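Local coordinates for protein prolyl oligopeptidase (Novosphingobium capsulatum, PDB 1YR2) that probably cleaves oligopeptides after proline and, far less readily, after alanine, as a serine peptidase of the prolyl oligopeptidase family, at residues Pro47-His52 / Lys56-Trp61; Leu605-Phe610 / Arg630-Tyr635; Ser636-Val641 / Thr670-Thr675. All coordinates share one frame; numbering follows the deposited sequence.

Interaction 1. Residues Pro47-His52 / Lys56-Trp61; sequences PLVEDH and KVSDPW
The imidazole of His52 meets the side chain of Val57 obliquely, ring carbon CD2 lying 3.6 Å from Val57 CG2, and the two side chains cross at about a right angle. At the edge of the same ring, in its plane, sits Glu50 OE1, to which His52 NE2 donates a hydrogen bond of 2.9 Å; seen from the carboxylate, the donor comes in from above, 43° out of the plane. That oxygen also accepts from a water, which donates in turn to Val57 O and so ties the side chain of Glu50 to the facing backbone. His52, Glu50 and Val57 thus form a compact mixed cluster, with Arg62 pairing with the other carboxylate oxygen of Glu50.

The strands 49-52 and 56-58 run antiparallel. Glu50 and Val57 are the hydrogen-bonded pair: Glu50 N donates to Val57 O, and Val57 N returns a bond to Glu50 O at 3.0 Å. Asp59 N continues the ladder with a nearly straight bond to Leu48 O. On the other face, Val49 CG1 touches Lys56 CB at 3.6 Å. The Lys56 chain, bent at chi2 (-67°), runs beside Asp51 in the same direction, and its NZ makes a salt bridge of 2.7 Å to the syn lone pair of Asp51 OD1. This ion pair is on the exposed side of the hairpin, while Val57 is buried.

Beyond the strands, Asp59 is held by Tyr638, Lys668 and Arg62, and Trp61 lies against the helix 664-675. The two-stranded beta hairpin therefore rests, through its second strand and the residues 59-61 that follow, on the loop around Tyr638 and on that helix.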
ATOM      1  N   PRO A  47      35.660  14.728  20.673  1.00 20.33           N
ATOM      2  CA  PRO A  47      35.853  15.788  19.682  1.00 19.59           C
ATOM      3  C   PRO A  47      36.461  15.248  18.380  1.00 19.13           C
ATOM      4  O   PRO A  47      37.371  14.419  18.415  1.00 20.38           O
ATOM      5  CB  PRO A  47      36.809  16.753  20.395  1.00 20.62           C
ATOM      6  CG  PRO A  47      36.503  16.575  21.823  1.00 20.88           C
ATOM      7  CD  PRO A  47      36.224  15.094  21.988  1.00 20.48           C
ATOM      8  N   LEU A  48      35.911  15.645  17.259  1.00 17.55           N
ATOM      9  CA  LEU A  48      36.353  15.173  15.961  1.00 18.06           C
ATOM     10  C   LEU A  48      35.896  16.185  14.920  1.00 17.47           C
ATOM     11  O   LEU A  48      34.710  16.363  14.717  1.00 16.12           O
ATOM     12  CB  LEU A  48      35.760  13.791  15.639  1.00 18.27           C
ATOM     13  CG  LEU A  48      36.000  13.270  14.223  1.00 20.82           C
ATOM     14  CD1 LEU A  48      37.514  13.080  13.967  1.00 22.32           C
ATOM     15  CD2 LEU A  48      35.200  11.995  13.952  1.00 21.43           C
ATOM     16  N   VAL A  49      36.853  16.806  14.241  1.00 17.25           N
ATOM     17  CA  VAL A  49      36.569  17.722  13.155  1.00 18.15           C
ATOM     18  C   VAL A  49      37.414  17.292  11.975  1.00 19.01           C
ATOM     19  O   VAL A  49      38.628  17.243  12.083  1.00 20.41           O
ATOM     20  CB  VAL A  49      36.870  19.194  13.539  1.00 18.81           C
ATOM     21  CG1 VAL A  49      36.578  20.111  12.361  1.00 19.33           C
ATOM     22  CG2 VAL A  49      36.017  19.632  14.727  1.00 20.35           C
ATOM     23  N   GLU A  50      36.762  17.072  10.850  1.00 19.69           N
ATOM     24  CA  GLU A  50      37.368  16.599   9.617  1.00 20.43           C
ATOM     25  C   GLU A  50      37.239  17.656   8.550  1.00 21.03           C
ATOM     26  O   GLU A  50      36.256  18.405   8.535  1.00 20.02           O
ATOM     27  CB  GLU A  50      36.623  15.363   9.124  1.00 19.70           C
ATOM     28  CG  GLU A  50      36.752  14.150  10.046  1.00 22.37           C
ATOM     29  CD  GLU A  50      35.891  12.979   9.587  1.00 25.20           C
ATOM     30  OE1 GLU A  50      34.799  13.170   8.977  1.00 26.19           O
ATOM     31  OE2 GLU A  50      36.320  11.848   9.854  1.00 28.55           O
ATOM     32  N   ASP A  51      38.204  17.688   7.633  1.00 20.99           N
ATOM     33  CA  ASP A  51      38.136  18.568   6.468  1.00 21.79           C
ATOM     34  C   ASP A  51      37.414  17.906   5.295  1.00 21.42           C
ATOM     35  O   ASP A  51      37.830  16.870   4.833  1.00 22.73           O
ATOM     36  CB  ASP A  51      39.535  18.942   5.988  1.00 22.39           C
ATOM     37  CG  ASP A  51      40.369  19.637   7.057  1.00 26.35           C
ATOM     38  OD1 ASP A  51      39.870  20.565   7.726  1.00 30.88           O
ATOM     39  OD2 ASP A  51      41.561  19.342   7.274  1.00 31.93           O
ATOM     40  N   HIS A  52      36.372  18.535   4.765  1.00 20.43           N
ATOM     41  CA  HIS A  52      35.662  18.006   3.633  1.00 20.31           C
ATOM     42  C   HIS A  52      35.485  19.174   2.667  1.00 19.67           C
ATOM     43  O   HIS A  52      34.840  20.149   2.983  1.00 18.70           O
ATOM     44  CB  HIS A  52      34.317  17.373   4.051  1.00 20.76           C
ATOM     45  CG  HIS A  52      34.445  16.155   4.929  1.00 22.43           C
ATOM     46  ND1 HIS A  52      34.722  14.902   4.429  1.00 26.22           N
ATOM     47  CD2 HIS A  52      34.301  15.990   6.266  1.00 24.71           C
ATOM     48  CE1 HIS A  52      34.785  14.030   5.416  1.00 25.15           C
ATOM     49  NE2 HIS A  52      34.521  14.661   6.542  1.00 26.43           N
ATOM     50  N   LYS A  56      35.031  22.536   7.442  1.00 19.36           N
ATOM     51  CA  LYS A  56      35.205  21.733   8.627  1.00 18.66           C
ATOM     52  C   LYS A  56      33.841  21.170   9.010  1.00 18.96           C
ATOM     53  O   LYS A  56      32.841  21.915   8.993  1.00 19.11           O
ATOM     54  CB  LYS A  56      35.765  22.556   9.780  1.00 19.01           C
ATOM     55  CG  LYS A  56      36.986  23.395   9.463  1.00 21.04           C
ATOM     56  CD  LYS A  56      38.183  22.541   9.174  1.00 25.19           C
ATOM     57  CE  LYS A  56      39.526  23.289   9.372  1.00 25.20           C
ATOM     58  NZ  LYS A  56      40.603  22.287   9.675  1.00 26.59           N
ATOM     59  N   VAL A  57      33.815  19.881   9.364  1.00 17.25           N
ATOM     60  CA  VAL A  57      32.624  19.157   9.804  1.00 16.33           C
ATOM     61  C   VAL A  57      32.893  18.515  11.139  1.00 16.24           C
ATOM     62  O   VAL A  57      33.761  17.662  11.244  1.00 14.83           O
ATOM     63  CB  VAL A  57      32.283  18.018   8.871  1.00 17.86           C
ATOM     64  CG1 VAL A  57      31.019  17.254   9.364  1.00 19.32           C
ATOM     65  CG2 VAL A  57      32.084  18.539   7.506  1.00 20.30           C
ATOM     66  N   SER A  58      32.144  18.920  12.159  1.00 14.60           N
ATOM     67  CA  SER A  58      32.225  18.316  13.461  1.00 14.12           C
ATOM     68  C   SER A  58      31.275  17.126  13.591  1.00 14.37           C
ATOM     69  O   SER A  58      30.101  17.183  13.159  1.00 14.13           O
ATOM     70  CB  SER A  58      31.898  19.374  14.509  1.00 13.67           C
ATOM     71  OG  SER A  58      31.966  18.814  15.819  1.00 13.39           O
ATOM     72  N   ASP A  59      31.760  16.056  14.232  1.00 14.27           N
ATOM     73  CA  ASP A  59      30.981  14.831  14.426  1.00 14.70           C
ATOM     74  C   ASP A  59      31.363  14.222  15.757  1.00 14.43           C
ATOM     75  O   ASP A  59      32.049  13.208  15.824  1.00 17.02           O
ATOM     76  CB  ASP A  59      31.233  13.886  13.240  1.00 13.80           C
ATOM     77  CG  ASP A  59      30.273  12.719  13.170  1.00 16.17           C
ATOM     78  OD1 ASP A  59      29.443  12.539  14.086  1.00 15.44           O
ATOM     79  OD2 ASP A  59      30.276  11.940  12.176  1.00 14.73           O
ATOM     80  N   PRO A  60      30.958  14.867  16.836  1.00 15.34           N
ATOM     81  CA  PRO A  60      31.365  14.448  18.181  1.00 15.69           C
ATOM     82  C   PRO A  60      30.732  13.176  18.718  1.00 15.74           C
ATOM     83  O   PRO A  60      31.179  12.694  19.778  1.00 14.68           O
ATOM     84  CB  PRO A  60      30.971  15.625  19.069  1.00 16.45           C
ATOM     85  CG  PRO A  60      30.146  16.529  18.239  1.00 16.49           C
ATOM     86  CD  PRO A  60      30.136  16.089  16.841  1.00 15.73           C
ATOM     87  N   TRP A  61      29.718  12.672  18.033  1.00 14.63           N
ATOM     88  CA  TRP A  61      28.972  11.492  18.492  1.00 14.91           C
ATOM     89  C   TRP A  61      29.118  10.319  17.526  1.00 14.54           C
ATOM     90  O   TRP A  61      28.306   9.394  17.508  1.00 13.64           O
ATOM     91  CB  TRP A  61      27.514  11.848  18.766  1.00 14.75           C
ATOM     92  CG  TRP A  61      27.375  12.837  19.913  1.00 14.72           C
ATOM     93  CD1 TRP A  61      27.551  12.583  21.228  1.00 13.86           C
ATOM     94  CD2 TRP A  61      27.080  14.236  19.807  1.00 12.71           C
ATOM     95  NE1 TRP A  61      27.347  13.729  21.967  1.00 14.74           N
ATOM     96  CE2 TRP A  61      27.068  14.763  21.109  1.00 14.46           C
ATOM     97  CE3 TRP A  61      26.856  15.093  18.739  1.00 11.18           C
ATOM     98  CZ2 TRP A  61      26.819  16.115  21.375  1.00 15.34           C
ATOM     99  CZ3 TRP A  61      26.577  16.401  18.990  1.00 15.26           C
ATOM    100  CH2 TRP A  61      26.574  16.916  20.320  1.00 13.47           C
TER
HETATM  101  O   HOH W   1      33.956  17.755  17.590  1.00 28.54           O
HETATM  102  O   HOH W   2      32.878  14.772  10.152  1.00 33.82           O

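Interaction 2. Residues Leu605-Phe610 / Arg630-Tyr635; sequences LRFDQF and RVLRRY
Leu605 reaches the helix 626-633 with both branches of its side chain: CD2 lies 4.0 Å from Leu632 CB, and CD1 lies 4.2 Å from Arg633 CD. A chi2 of -175° extends CD1 to the Arg633 chain, while CD2 branches off toward Leu632 CB and also comes close to the backbone N of Arg633. Leu605 and Leu632 slide past each other in opposite directions, so the contact is made along their flanks. Leu632 then continues toward the ring of Phe607, whose edge it meets near the ring plane, with CD1 at 4.3 Å from Phe607 CE2. These three apolar side chains are buried and make up the close-packed part, an apolar contact with no polar bond between the two segments.

Arg633, partly exposed, marks the looser side. Its CD leans on Leu605 CD1, but its chain turns at chi2 (61°), and the guanidinium runs on past Leu605 toward the backbone of His639. Arg630 starts away from the loop and pairs with Glu626 and Glu55. On the loop, Arg606 pairs with Glu65.

The loop 605-610, with a 3-10 turn at 607-609, follows strand 594-598 of the central sheet and precedes helix 617-620. Phe607 lies among Leu632, Tyr620, which it meets edge-to-face, and His665, and so joins this loop to helices 626-633, 617-620 and 664-675 of the alpha/beta-hydrolase domain.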
ATOM      1  N   LEU A 605      25.555  12.986   5.464  1.00 13.14           N
ATOM      2  CA  LEU A 605      26.920  12.959   4.980  1.00 13.09           C
ATOM      3  C   LEU A 605      27.520  11.562   5.053  1.00 13.39           C
ATOM      4  O   LEU A 605      28.504  11.301   4.358  1.00 12.69           O
ATOM      5  CB  LEU A 605      27.812  13.951   5.746  1.00 12.89           C
ATOM      6  CG  LEU A 605      27.335  15.391   5.769  1.00 13.96           C
ATOM      7  CD1 LEU A 605      28.425  16.261   6.472  1.00 12.99           C
ATOM      8  CD2 LEU A 605      27.050  15.858   4.395  1.00 14.79           C
ATOM      9  N   ARG A 606      26.933  10.697   5.900  1.00 13.96           N
ATOM     10  CA  ARG A 606      27.469   9.369   6.146  1.00 14.40           C
ATOM     11  C   ARG A 606      26.473   8.223   5.873  1.00 14.07           C
ATOM     12  O   ARG A 606      26.741   7.072   6.225  1.00 15.92           O
ATOM     13  CB  ARG A 606      27.976   9.296   7.594  1.00 14.99           C
ATOM     14  CG  ARG A 606      29.220  10.118   7.840  1.00 15.94           C
ATOM     15  CD  ARG A 606      29.669  10.120   9.285  1.00 14.86           C
ATOM     16  NE  ARG A 606      30.028   8.777   9.760  1.00 13.78           N
ATOM     17  CZ  ARG A 606      31.128   8.130   9.424  1.00 16.64           C
ATOM     18  NH1 ARG A 606      32.014   8.645   8.593  1.00 19.21           N
ATOM     19  NH2 ARG A 606      31.356   6.941   9.922  1.00 18.05           N
ATOM     20  N   PHE A 607      25.349   8.509   5.242  1.00 13.69           N
ATOM     21  CA  PHE A 607      24.273   7.503   5.076  1.00 14.25           C
ATOM     22  C   PHE A 607      24.730   6.295   4.255  1.00 15.46           C
ATOM     23  O   PHE A 607      24.333   5.152   4.523  1.00 14.86           O
ATOM     24  CB  PHE A 607      23.031   8.116   4.427  1.00 14.45           C
ATOM     25  CG  PHE A 607      23.214   8.445   2.984  1.00 13.14           C
ATOM     26  CD1 PHE A 607      23.010   7.479   2.027  1.00 12.17           C
ATOM     27  CD2 PHE A 607      23.574   9.712   2.570  1.00 12.88           C
ATOM     28  CE1 PHE A 607      23.185   7.750   0.703  1.00 12.46           C
ATOM     29  CE2 PHE A 607      23.753   9.977   1.254  1.00 14.36           C
ATOM     30  CZ  PHE A 607      23.588   8.971   0.314  1.00 11.06           C
ATOM     31  N   ASP A 608      25.631   6.542   3.329  1.00 15.07           N
ATOM     32  CA  ASP A 608      26.148   5.482   2.476  1.00 17.78           C
ATOM     33  C   ASP A 608      27.275   4.628   3.081  1.00 20.36           C
ATOM     34  O   ASP A 608      27.786   3.734   2.409  1.00 21.45           O
ATOM     35  CB  ASP A 608      26.554   6.049   1.134  1.00 17.34           C
ATOM     36  CG  ASP A 608      27.817   6.881   1.197  1.00 18.43           C
ATOM     37  OD1 ASP A 608      28.129   7.513   2.249  1.00 20.58           O
ATOM     38  OD2 ASP A 608      28.522   7.000   0.186  1.00 22.26           O
ATOM     39  N   GLN A 609      27.639   4.889   4.335  1.00 22.27           N
ATOM     40  CA  GLN A 609      28.652   4.118   5.048  1.00 24.53           C
ATOM     41  C   GLN A 609      28.052   2.918   5.741  1.00 25.89           C
ATOM     42  O   GLN A 609      28.774   2.148   6.346  1.00 25.41           O
ATOM     43  CB  GLN A 609      29.329   4.952   6.145  1.00 24.63           C
ATOM     44  CG  GLN A 609      29.792   6.351   5.715  1.00 28.59           C
ATOM     45  CD  GLN A 609      31.213   6.408   5.226  1.00 31.45           C
ATOM     46  OE1 GLN A 609      31.886   5.395   5.146  1.00 33.84           O
ATOM     47  NE2 GLN A 609      31.681   7.609   4.912  1.00 33.46           N
ATOM     48  N   PHE A 610      26.729   2.784   5.725  1.00 27.47           N
ATOM     49  CA  PHE A 610      26.096   1.728   6.512  1.00 28.98           C
ATOM     50  C   PHE A 610      25.314   0.749   5.677  1.00 30.42           C
ATOM     51  O   PHE A 610      24.956   1.026   4.507  1.00 32.13           O
ATOM     52  CB  PHE A 610      25.231   2.320   7.630  1.00 28.55           C
ATOM     53  CG  PHE A 610      25.941   3.342   8.449  1.00 29.60           C
ATOM     54  CD1 PHE A 610      26.824   2.956   9.456  1.00 30.48           C
ATOM     55  CD2 PHE A 610      25.749   4.691   8.203  1.00 29.95           C
ATOM     56  CE1 PHE A 610      27.486   3.904  10.192  1.00 31.60           C
ATOM     57  CE2 PHE A 610      26.405   5.641   8.964  1.00 32.10           C
ATOM     58  CZ  PHE A 610      27.268   5.246   9.951  1.00 31.75           C
ATOM     59  N   ARG A 630      27.824  19.292  -1.028  1.00 12.79           N
ATOM     60  CA  ARG A 630      27.390  20.621  -0.615  1.00 14.27           C
ATOM     61  C   ARG A 630      25.875  20.690  -0.535  1.00 14.31           C
ATOM     62  O   ARG A 630      25.325  21.330   0.372  1.00 15.24           O
ATOM     63  CB  ARG A 630      27.896  21.713  -1.553  1.00 13.93           C
ATOM     64  CG  ARG A 630      29.383  21.965  -1.438  1.00 15.88           C
ATOM     65  CD  ARG A 630      29.808  23.233  -2.194  1.00 17.87           C
ATOM     66  NE  ARG A 630      31.243  23.229  -2.409  1.00 20.57           N
ATOM     67  CZ  ARG A 630      32.171  23.433  -1.470  1.00 23.70           C
ATOM     68  NH1 ARG A 630      31.863  23.699  -0.212  1.00 25.18           N
ATOM     69  NH2 ARG A 630      33.442  23.385  -1.823  1.00 26.27           N
ATOM     70  N   VAL A 631      25.206  20.026  -1.471  1.00 13.35           N
ATOM     71  CA  VAL A 631      23.740  19.951  -1.444  1.00 13.42           C
ATOM     72  C   VAL A 631      23.307  19.230  -0.145  1.00 12.43           C
ATOM     73  O   VAL A 631      22.395  19.710   0.561  1.00 13.00           O
ATOM     74  CB  VAL A 631      23.229  19.207  -2.683  1.00 13.73           C
ATOM     75  CG1 VAL A 631      21.781  18.665  -2.510  1.00 16.12           C
ATOM     76  CG2 VAL A 631      23.332  20.074  -3.866  1.00 15.86           C
ATOM     77  N   LEU A 632      23.966  18.116   0.185  1.00 12.63           N
ATOM     78  CA  LEU A 632      23.592  17.308   1.365  1.00 12.43           C
ATOM     79  C   LEU A 632      23.858  18.072   2.674  1.00 12.80           C
ATOM     80  O   LEU A 632      23.062  17.997   3.620  1.00 11.95           O
ATOM     81  CB  LEU A 632      24.334  15.946   1.417  1.00 11.43           C
ATOM     82  CG  LEU A 632      23.933  14.915   0.357  1.00 12.43           C
ATOM     83  CD1 LEU A 632      25.023  13.901   0.160  1.00 12.13           C
ATOM     84  CD2 LEU A 632      22.657  14.266   0.761  1.00 12.09           C
ATOM     85  N   ARG A 633      24.980  18.787   2.708  1.00 13.01           N
ATOM     86  CA  ARG A 633      25.395  19.525   3.914  1.00 13.13           C
ATOM     87  C   ARG A 633      24.374  20.612   4.258  1.00 13.05           C
ATOM     88  O   ARG A 633      24.181  20.932   5.397  1.00 12.33           O
ATOM     89  CB  ARG A 633      26.810  20.123   3.720  1.00 14.12           C
ATOM     90  CG  ARG A 633      27.296  21.014   4.815  1.00 14.48           C
ATOM     91  CD  ARG A 633      27.372  20.308   6.098  1.00 13.12           C
ATOM     92  NE  ARG A 633      27.834  21.149   7.207  1.00 14.85           N
ATOM     93  CZ  ARG A 633      27.022  21.834   8.009  1.00 16.79           C
ATOM     94  NH1 ARG A 633      25.717  21.875   7.789  1.00 15.65           N
ATOM     95  NH2 ARG A 633      27.524  22.530   9.039  1.00 19.18           N
ATOM     96  N   ARG A 634      23.694  21.156   3.273  1.00 13.29           N
ATOM     97  CA  ARG A 634      22.709  22.209   3.516  1.00 14.01           C
ATOM     98  C   ARG A 634      21.479  21.733   4.274  1.00 13.83           C
ATOM     99  O   ARG A 634      20.824  22.537   4.895  1.00 13.15           O
ATOM    100  CB  ARG A 634      22.248  22.845   2.192  1.00 14.46           C
ATOM    101  CG  ARG A 634      23.292  23.733   1.576  1.00 18.62           C
ATOM    102  CD  ARG A 634      23.077  24.040   0.086  1.00 22.60           C
ATOM    103  NE  ARG A 634      24.265  24.704  -0.477  1.00 25.68           N
ATOM    104  CZ  ARG A 634      24.773  24.521  -1.704  1.00 25.81           C
ATOM    105  NH1 ARG A 634      24.218  23.689  -2.598  1.00 25.12           N
ATOM    106  NH2 ARG A 634      25.887  25.159  -2.032  1.00 25.74           N
ATOM    107  N   TYR A 635      21.193  20.436   4.248  1.00 13.16           N
ATOM    108  CA  TYR A 635      19.998  19.914   4.943  1.00 14.42           C
ATOM    109  C   TYR A 635      20.156  18.727   5.877  1.00 14.95           C
ATOM    110  O   TYR A 635      19.191  18.364   6.582  1.00 14.77           O
ATOM    111  CB  TYR A 635      18.873  19.669   3.948  1.00 14.25           C
ATOM    112  CG  TYR A 635      19.045  18.489   3.011  1.00 14.71           C
ATOM    113  CD1 TYR A 635      18.819  17.194   3.442  1.00 12.15           C
ATOM    114  CD2 TYR A 635      19.385  18.669   1.677  1.00 12.00           C
ATOM    115  CE1 TYR A 635      18.913  16.110   2.591  1.00 13.33           C
ATOM    116  CE2 TYR A 635      19.515  17.567   0.797  1.00 11.84           C
ATOM    117  CZ  TYR A 635      19.275  16.290   1.269  1.00 10.10           C
ATOM    118  OH  TYR A 635      19.356  15.160   0.455  1.00 12.95           O
TER

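Interaction 3. Residues Ser636-Val641 / Thr670-Thr675; sequences SPYHNV and TAALQT
Ser636 O accepts two hydrogen bonds from within its own turn, from His639 N at 3.0 Å and from Asn640 ND2 at 2.9 Å, the two donors arriving from opposite faces of the carbonyl plane. Ser636 OG and His639 ND1 share a further hydrogen bond of 2.7 Å in the plane of the imidazole. One face of this ring is occupied by Tyr638 CD2, 3.5 Å above the plane and offset toward the rim. Together these bonds hold the 3-10 turn 637-639 together, and Ser636 OG also bonds Met604 N.

The contact with the helix 664-675 is apolar. Ala672 CB touches two side chains of the segment, Tyr638 in the turn and Val641 just after it: it lies 4.0 Å from Tyr638 CD1, approaching the ring obliquely, and 4.2 Å from Val641 CG2. With CG anti to the backbone N (chi1 171°), Tyr638 extends its ring to the alanine, and its OH continues to a hydrogen bond with Asp59. Val641 points toward the helix, and its CG2 meets Leu673 CD2 at 4.1 Å, the two side chains crossing at about a right angle. At this alanine the alpha carbons of Tyr638 and Ala672 are 6.8 Å apart.

On the helix, Thr675 OG1 donates back to Ala671 O, the acceptor also of Thr675 N, as hydroxyls on helices often do. The arrangement belongs to the alpha/beta-hydrolase domain: a connection leading into strand 649-654 packs on helix 664-675, which with that strand and parallel strand 683-687 forms a beta-alpha-beta crossover.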
ATOM      1  N   SER A 636      21.339  18.113   5.932  1.00 14.86           N
ATOM      2  CA  SER A 636      21.585  16.977   6.832  1.00 14.67           C
ATOM      3  C   SER A 636      21.116  17.327   8.239  1.00 14.15           C
ATOM      4  O   SER A 636      21.707  18.206   8.845  1.00 14.04           O
ATOM      5  CB  SER A 636      23.074  16.691   6.864  1.00 15.42           C
ATOM      6  OG  SER A 636      23.396  15.657   7.775  1.00 14.74           O
ATOM      7  N   PRO A 637      20.030  16.725   8.743  1.00 13.69           N
ATOM      8  CA  PRO A 637      19.475  17.153  10.047  1.00 13.05           C
ATOM      9  C   PRO A 637      20.513  17.195  11.203  1.00 12.93           C
ATOM     10  O   PRO A 637      20.495  18.146  11.964  1.00 13.06           O
ATOM     11  CB  PRO A 637      18.351  16.165  10.309  1.00 13.39           C
ATOM     12  CG  PRO A 637      17.959  15.733   8.949  1.00 14.14           C
ATOM     13  CD  PRO A 637      19.221  15.695   8.090  1.00 12.95           C
ATOM     14  N   TYR A 638      21.421  16.240  11.265  1.00 12.47           N
ATOM     15  CA  TYR A 638      22.397  16.162  12.362  1.00 13.11           C
ATOM     16  C   TYR A 638      23.352  17.343  12.348  1.00 12.99           C
ATOM     17  O   TYR A 638      23.787  17.781  13.408  1.00 13.95           O
ATOM     18  CB  TYR A 638      23.150  14.825  12.245  1.00 13.35           C
ATOM     19  CG  TYR A 638      24.352  14.605  13.145  1.00 12.54           C
ATOM     20  CD1 TYR A 638      24.228  14.552  14.529  1.00 11.71           C
ATOM     21  CD2 TYR A 638      25.616  14.418  12.600  1.00 13.90           C
ATOM     22  CE1 TYR A 638      25.361  14.326  15.365  1.00 12.23           C
ATOM     23  CE2 TYR A 638      26.757  14.179  13.414  1.00 14.62           C
ATOM     24  CZ  TYR A 638      26.612  14.126  14.788  1.00 13.52           C
ATOM     25  OH  TYR A 638      27.727  13.870  15.563  1.00 14.85           O
ATOM     26  N   HIS A 639      23.645  17.875  11.168  1.00 13.51           N
ATOM     27  CA  HIS A 639      24.647  18.935  11.003  1.00 13.45           C
ATOM     28  C   HIS A 639      24.023  20.317  11.001  1.00 13.81           C
ATOM     29  O   HIS A 639      24.741  21.300  10.889  1.00 13.95           O
ATOM     30  CB  HIS A 639      25.451  18.745   9.693  1.00 13.17           C
ATOM     31  CG  HIS A 639      26.211  17.470   9.656  1.00 12.96           C
ATOM     32  ND1 HIS A 639      25.691  16.332   9.090  1.00 11.36           N
ATOM     33  CD2 HIS A 639      27.422  17.134  10.156  1.00 15.98           C
ATOM     34  CE1 HIS A 639      26.559  15.342   9.240  1.00 12.46           C
ATOM     35  NE2 HIS A 639      27.612  15.803   9.896  1.00 14.61           N
ATOM     36  N   ASN A 640      22.685  20.405  11.077  1.00 12.16           N
ATOM     37  CA  ASN A 640      21.991  21.694  10.983  1.00 13.98           C
ATOM     38  C   ASN A 640      21.130  22.086  12.173  1.00 13.64           C
ATOM     39  O   ASN A 640      20.236  22.910  12.059  1.00 12.01           O
ATOM     40  CB  ASN A 640      21.147  21.771   9.714  1.00 13.49           C
ATOM     41  CG  ASN A 640      22.003  21.923   8.473  1.00 16.44           C
ATOM     42  OD1 ASN A 640      22.518  22.996   8.228  1.00 17.23           O
ATOM     43  ND2 ASN A 640      22.237  20.826   7.742  1.00 14.43           N
ATOM     44  N   VAL A 641      21.378  21.479  13.317  1.00 14.70           N
ATOM     45  CA  VAL A 641      20.711  21.933  14.542  1.00 15.09           C
ATOM     46  C   VAL A 641      21.205  23.362  14.895  1.00 15.88           C
ATOM     47  O   VAL A 641      22.406  23.622  14.904  1.00 15.68           O
ATOM     48  CB  VAL A 641      20.962  20.927  15.697  1.00 14.60           C
ATOM     49  CG1 VAL A 641      20.250  21.334  16.979  1.00 17.04           C
ATOM     50  CG2 VAL A 641      20.496  19.579  15.329  1.00 14.68           C
ATOM     51  N   THR A 670      19.671  12.755  18.282  1.00 11.77           N
ATOM     52  CA  THR A 670      19.171  13.012  19.642  1.00 12.55           C
ATOM     53  C   THR A 670      20.236  13.640  20.558  1.00 11.33           C
ATOM     54  O   THR A 670      19.973  14.561  21.344  1.00 12.24           O
ATOM     55  CB  THR A 670      18.686  11.665  20.254  1.00 12.65           C
ATOM     56  OG1 THR A 670      17.589  11.161  19.471  1.00 13.34           O
ATOM     57  CG2 THR A 670      18.128  11.898  21.665  1.00 13.61           C
ATOM     58  N   ALA A 671      21.451  13.115  20.502  1.00 11.93           N
ATOM     59  CA  ALA A 671      22.558  13.688  21.269  1.00 11.64           C
ATOM     60  C   ALA A 671      22.763  15.146  20.906  1.00 12.14           C
ATOM     61  O   ALA A 671      22.949  15.965  21.794  1.00 13.20           O
ATOM     62  CB  ALA A 671      23.854  12.875  21.100  1.00 11.87           C
ATOM     63  N   ALA A 672      22.691  15.474  19.609  1.00 12.79           N
ATOM     64  CA  ALA A 672      22.845  16.821  19.137  1.00 12.76           C
ATOM     65  C   ALA A 672      21.749  17.739  19.656  1.00 14.02           C
ATOM     66  O   ALA A 672      22.062  18.839  20.181  1.00 13.52           O
ATOM     67  CB  ALA A 672      22.917  16.893  17.560  1.00 13.32           C
ATOM     68  N   LEU A 673      20.483  17.303  19.547  1.00 12.34           N
ATOM     69  CA  LEU A 673      19.363  18.095  20.058  1.00 12.67           C
ATOM     70  C   LEU A 673      19.455  18.324  21.578  1.00 12.62           C
ATOM     71  O   LEU A 673      19.166  19.416  22.031  1.00 12.14           O
ATOM     72  CB  LEU A 673      18.019  17.363  19.829  1.00 13.82           C
ATOM     73  CG  LEU A 673      17.537  17.152  18.411  1.00 13.37           C
ATOM     74  CD1 LEU A 673      16.281  16.373  18.416  1.00 14.77           C
ATOM     75  CD2 LEU A 673      17.295  18.484  17.693  1.00 12.51           C
ATOM     76  N   GLN A 674      19.800  17.288  22.354  1.00 11.84           N
ATOM     77  CA  GLN A 674      19.830  17.391  23.823  1.00 12.25           C
ATOM     78  C   GLN A 674      21.009  18.267  24.283  1.00 13.52           C
ATOM     79  O   GLN A 674      20.921  18.953  25.276  1.00 12.79           O
ATOM     80  CB  GLN A 674      19.919  16.034  24.507  1.00 12.59           C
ATOM     81  CG  GLN A 674      18.615  15.251  24.489  1.00 11.50           C
ATOM     82  CD  GLN A 674      18.694  13.882  25.086  1.00 13.46           C
ATOM     83  OE1 GLN A 674      19.778  13.422  25.546  1.00 14.16           O
ATOM     84  NE2 GLN A 674      17.535  13.171  25.055  1.00  9.88           N
ATOM     85  N   THR A 675      22.089  18.263  23.509  1.00 14.32           N
ATOM     86  CA  THR A 675      23.246  19.108  23.770  1.00 14.93           C
ATOM     87  C   THR A 675      23.065  20.578  23.359  1.00 14.65           C
ATOM     88  O   THR A 675      23.693  21.457  23.943  1.00 14.01           O
ATOM     89  CB  THR A 675      24.417  18.549  23.026  1.00 15.52           C
ATOM     90  OG1 THR A 675      24.645  17.217  23.498  1.00 16.58           O
ATOM     91  CG2 THR A 675      25.746  19.364  23.308  1.00 17.67           C
TER

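The three contacts lie together on one side of the chain, their centres 13 to 14 Å apart. Interaction 1, formed by the N-terminal hairpin, touches both others: Val57 CG1 packs 4.0 Å from Leu605 CD1 of interaction 2, and Asp59 OD1 lies 2.6 Å from Tyr638 OH of interaction 3, a probable hydrogen bond. Interactions 2 and 3 are consecutive pieces of the hydrolase domain, bridged by a probable hydrogen bond, Asn640 ND2 to Arg633 O, 3.0 Å. Although distant in sequence, the hairpin is thus fastened to the catalytic domain. The probable nucleophile elbow around Ser575 joins strand 569-574 to helix 576-587, and Val641 and Asn640 touch Asn586 of that helix.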